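Local coordinates for protein pyruvate formate-lyase 2 (Archaeoglobus fulgidus, PDB 2F3O) that is of uncertain function but probably acts as a glycyl radical lyase related to pyruvate formate-lyase and glycerol dehydratase, at residues A[304-308]-A[354-359]; A[332-336]-A[422-426]. All blocks are in the same frame, centred on the assembly; numbering follows the deposited sequence.

Contact 1: residues A[304-308]-A[354-359]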
# COMPACT_ATOMS: atom_id res chain seq x y z
N LEU A 304 31.74 -17.54 -30.99
CA LEU A 304 31.64 -16.16 -30.55
C LEU A 304 31.78 -15.21 -31.71
O LEU A 304 31.07 -14.20 -31.77
CB LEU A 304 32.71 -15.85 -29.51
CG LEU A 304 32.51 -16.66 -28.24
CD1 LEU A 304 33.79 -16.68 -27.43
CD2 LEU A 304 31.33 -16.13 -27.44
N ALA A 305 32.66 -15.54 -32.65
CA ALA A 305 32.85 -14.75 -33.87
C ALA A 305 31.56 -14.59 -34.67
O ALA A 305 31.24 -13.49 -35.14
CB ALA A 305 33.95 -15.34 -34.74
N ASN A 306 30.83 -15.70 -34.79
CA ASN A 306 29.56 -15.74 -35.49
C ASN A 306 28.52 -14.81 -34.88
O ASN A 306 27.79 -14.12 -35.61
CB ASN A 306 29.04 -17.16 -35.45
CG ASN A 306 28.09 -17.46 -36.58
OD1 ASN A 306 27.30 -16.63 -37.04
ND2 ASN A 306 28.17 -18.68 -37.05
N LEU A 307 28.45 -14.81 -33.55
CA LEU A 307 27.57 -13.92 -32.80
C LEU A 307 27.92 -12.44 -33.04
O LEU A 307 27.04 -11.65 -33.42
CB LEU A 307 27.69 -14.24 -31.31
CG LEU A 307 26.52 -14.14 -30.33
CD1 LEU A 307 27.11 -14.01 -28.94
CD2 LEU A 307 25.63 -12.97 -30.60
N TRP A 308 29.19 -12.09 -32.84
CA TRP A 308 29.66 -10.73 -33.06
C TRP A 308 29.28 -10.27 -34.45
O TRP A 308 28.70 -9.20 -34.62
CB TRP A 308 31.17 -10.66 -32.91
CG TRP A 308 31.73 -10.17 -31.59
CD1 TRP A 308 32.67 -9.18 -31.43
CD2 TRP A 308 31.45 -10.67 -30.27
NE1 TRP A 308 32.96 -9.02 -30.09
CE2 TRP A 308 32.24 -9.93 -29.37
CE3 TRP A 308 30.60 -11.67 -29.77
CZ2 TRP A 308 32.20 -10.14 -28.00
CZ3 TRP A 308 30.57 -11.88 -28.40
CH2 TRP A 308 31.36 -11.13 -27.54
N LEU A 354 39.11 -14.19 -24.50
CA LEU A 354 38.59 -14.68 -25.77
C LEU A 354 37.78 -13.62 -26.46
O LEU A 354 37.98 -13.34 -27.63
CB LEU A 354 37.70 -15.89 -25.56
CG LEU A 354 38.30 -17.23 -25.94
CD1 LEU A 354 37.18 -18.20 -26.23
CD2 LEU A 354 39.23 -17.06 -27.14
N MET A 355 36.88 -13.00 -25.72
CA MET A 355 36.00 -12.01 -26.28
C MET A 355 36.72 -10.76 -26.76
O MET A 355 36.29 -10.13 -27.71
CB MET A 355 34.87 -11.70 -25.31
CG MET A 355 33.84 -12.78 -25.35
SD MET A 355 32.80 -12.75 -23.91
CE MET A 355 31.75 -14.17 -24.19
N LEU A 356 37.84 -10.43 -26.12
CA LEU A 356 38.68 -9.32 -26.52
C LEU A 356 39.35 -9.65 -27.85
O LEU A 356 39.43 -8.80 -28.74
CB LEU A 356 39.75 -9.06 -25.46
CG LEU A 356 40.28 -7.67 -25.09
CD1 LEU A 356 41.69 -7.83 -24.57
CD2 LEU A 356 40.26 -6.64 -26.22
N GLU A 357 39.81 -10.89 -27.97
CA GLU A 357 40.48 -11.38 -29.18
C GLU A 357 39.62 -11.36 -30.41
O GLU A 357 40.05 -10.87 -31.45
CB GLU A 357 40.97 -12.80 -28.98
CG GLU A 357 42.37 -12.95 -28.51
CD GLU A 357 42.89 -14.34 -28.85
OE1 GLU A 357 43.11 -15.13 -27.90
OE2 GLU A 357 43.03 -14.64 -30.07
N VAL A 358 38.40 -11.90 -30.31
CA VAL A 358 37.45 -11.88 -31.42
C VAL A 358 37.08 -10.45 -31.78
O VAL A 358 36.97 -10.11 -32.96
CB VAL A 358 36.22 -12.81 -31.18
CG1 VAL A 358 35.79 -12.74 -29.79
CG2 VAL A 358 35.05 -12.44 -32.04
N THR A 359 36.98 -9.58 -30.77
CA THR A 359 36.75 -8.17 -31.02
C THR A 359 37.90 -7.55 -31.81
O THR A 359 37.66 -6.81 -32.77
CB THR A 359 36.53 -7.39 -29.71
OG1 THR A 359 35.36 -7.88 -29.05
CG2 THR A 359 36.36 -5.91 -29.99
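Val358 lays one methyl, CG2, over a face of the Trp308 indole. CG2 is 4.2 Å from the centroid of the five-membered ring, 16° off the ring normal, which makes a CH-pi contact. It sits there because CG2 is anti to the backbone N of Val358. The same methyl also meets the other helix's backbone, with CG2 of Val358 3.7 Å from CA of Ala305.

Met355 approaches the same indole at its far, six-membered end. Its CG is 3.7 Å from CH2 of Trp308, and its chain crosses the indole at about a right angle. The sulfur SD of Met355 lies 5.5 Å from the six-membered ring centroid, in an oblique Met-aromatic contact. Beyond CG the methionine chain is extended (chi3 -177°), which carries its CE to 3.8 Å from CD2 of Leu304. The other methyl branch of Leu304, CD1, meets CD1 of Leu354 at 3.9 Å.

The polar part is a short relay. NE1 of Trp308 donates to OG1 of Thr359 at 2.9 Å, with the oxygen tilted 19° out of the indole plane. OG1 of Thr359 donates to O of Met355 at 2.8 Å. That carbonyl also takes the helical bond from Thr359 N.

The contact joins helix 297-310 to helix 350-362. Phe301, on the first of these helices, extends the packing against Leu354 and Val358, and Pro367 also touches the indole. All the touching residues are buried, most of them aliphatic or aromatic. The polar groups are the indole N-H, the threonine hydroxyl that accepts from it, and the Met355 carbonyl that the hydroxyl bonds. This relay probably fixes the indole's rotation while Val358 covers one face and Met355 meets the six-membered end.

Contact 2: residues A[332-336]-A[422-426]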
# COMPACT_ATOMS: atom_id res chain seq x y z
N ASN A 332 23.65 -0.42 -31.82
CA ASN A 332 24.40 -0.62 -30.60
C ASN A 332 23.96 -1.71 -29.66
O ASN A 332 23.71 -1.46 -28.49
CB ASN A 332 24.64 0.70 -29.87
CG ASN A 332 25.58 1.57 -30.63
OD1 ASN A 332 26.71 1.19 -30.83
ND2 ASN A 332 25.12 2.72 -31.09
N GLN A 333 23.86 -2.93 -30.19
CA GLN A 333 23.74 -4.10 -29.36
C GLN A 333 25.03 -4.23 -28.60
O GLN A 333 26.03 -4.63 -29.16
CB GLN A 333 23.53 -5.36 -30.19
CG GLN A 333 22.16 -5.48 -30.81
CD GLN A 333 22.14 -6.45 -31.95
OE1 GLN A 333 22.18 -7.66 -31.74
NE2 GLN A 333 22.06 -5.94 -33.17
N ALA A 334 25.02 -3.88 -27.33
CA ALA A 334 26.24 -3.85 -26.57
C ALA A 334 26.57 -5.17 -25.90
O ALA A 334 25.72 -6.01 -25.70
CB ALA A 334 26.17 -2.76 -25.54
N VAL A 335 27.83 -5.33 -25.54
CA VAL A 335 28.25 -6.53 -24.87
C VAL A 335 29.15 -6.06 -23.73
O VAL A 335 29.92 -5.11 -23.92
CB VAL A 335 28.90 -7.49 -25.91
CG1 VAL A 335 30.42 -7.45 -25.91
CG2 VAL A 335 28.36 -8.90 -25.78
N THR A 336 29.01 -6.63 -22.53
CA THR A 336 29.84 -6.22 -21.37
C THR A 336 30.78 -7.33 -20.91
O THR A 336 30.33 -8.40 -20.49
CB THR A 336 28.99 -5.77 -20.17
OG1 THR A 336 27.99 -4.85 -20.60
CG2 THR A 336 29.84 -5.13 -19.07
N THR A 422 25.84 -3.75 -15.51
CA THR A 422 26.07 -3.97 -16.91
C THR A 422 26.04 -2.64 -17.63
O THR A 422 25.68 -1.61 -17.08
CB THR A 422 24.99 -4.86 -17.51
OG1 THR A 422 25.32 -5.15 -18.88
CG2 THR A 422 23.64 -4.15 -17.42
N THR A 423 26.44 -2.67 -18.89
CA THR A 423 26.34 -1.52 -19.71
C THR A 423 25.36 -1.83 -20.86
O THR A 423 25.06 -2.99 -21.13
CB THR A 423 27.73 -1.13 -20.24
OG1 THR A 423 28.18 -2.15 -21.12
CG2 THR A 423 28.76 -1.03 -19.11
N ASP A 424 24.84 -0.79 -21.50
CA ASP A 424 24.08 -0.95 -22.74
C ASP A 424 24.22 0.32 -23.59
O ASP A 424 24.52 1.41 -23.06
CB ASP A 424 22.60 -1.23 -22.46
CG ASP A 424 21.91 -0.10 -21.68
OD1 ASP A 424 22.04 -0.08 -20.44
OD2 ASP A 424 21.24 0.75 -22.31
N GLY A 425 23.99 0.18 -24.89
CA GLY A 425 24.09 1.31 -25.81
C GLY A 425 25.50 1.82 -26.04
O GLY A 425 26.39 1.04 -26.37
N CYS A 426 25.71 3.12 -25.86
CA CYS A 426 27.05 3.67 -25.88
C CYS A 426 27.78 3.52 -24.55
O CYS A 426 28.77 2.77 -24.45
CB CYS A 426 26.97 5.15 -26.14
SG CYS A 426 26.02 5.56 -27.54
O HOH W 1 25.70 -5.28 -22.56
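OG1 of Thr336 is gripped by the OG1 of Thr423, 2.8 Å away, and by a water 3.0 Å from Thr336 OG1. OG1 of Thr336 reaches across to the other strand because it is anti to its own carbonyl carbon (chi1 -49°). The water donates to O of Thr423 at 2.8 Å and makes a weak bond to O of Ala334, so it bridges the two backbones. OG1 of Thr423 has a second partner in ND1 of His370.

OG1 of Thr422 donates to O of the next residue, Thr423, at 3.1 Å. This hydroxyl also lies 3.2 Å from OG1 of Thr336. With a valine in place of Thr422, the Thr423 carbonyl would probably lose one of its donors, and the hydroxyl beside OG1 of Thr336 would be missing.

Farther along, CB of Ala334 packs 3.7 Å from N of Gly425. CB of Asn332 is 3.9 Å from O of Gly425. The amide of Asn332 is held by Gln366, and its ND2 bonds a glycerol that probably comes from the crystallisation liquor. Gly425 has positive phi, which suits a glycine.

The two short strands run nearly antiparallel, at 164°, and meet through threonine hydroxyls and water. The Gly425-Cys426 segment is consistent with the cysteine loop of glycyl radical enzymes, which enters the middle of their barrel.

In the fold
The centre of contact 2 is about 7 Å from the centre of the chain, that of contact 1 about 20 Å. The centres of the two contacts are about 15 Å apart. They touch where CZ2 of Trp308 packs 3.8 Å from CG1 of Val335. Strand 334-338 is followed by helix 350-362 and then by the adjacent, parallel strand 368-373, a beta-alpha-beta crossover. Contact 1 holds the helix of this unit and contact 2 its first strand. Asn332 also touches Trp753, which follows Gly752, the predicted radical site. Contact 2 is therefore probably close to the active site.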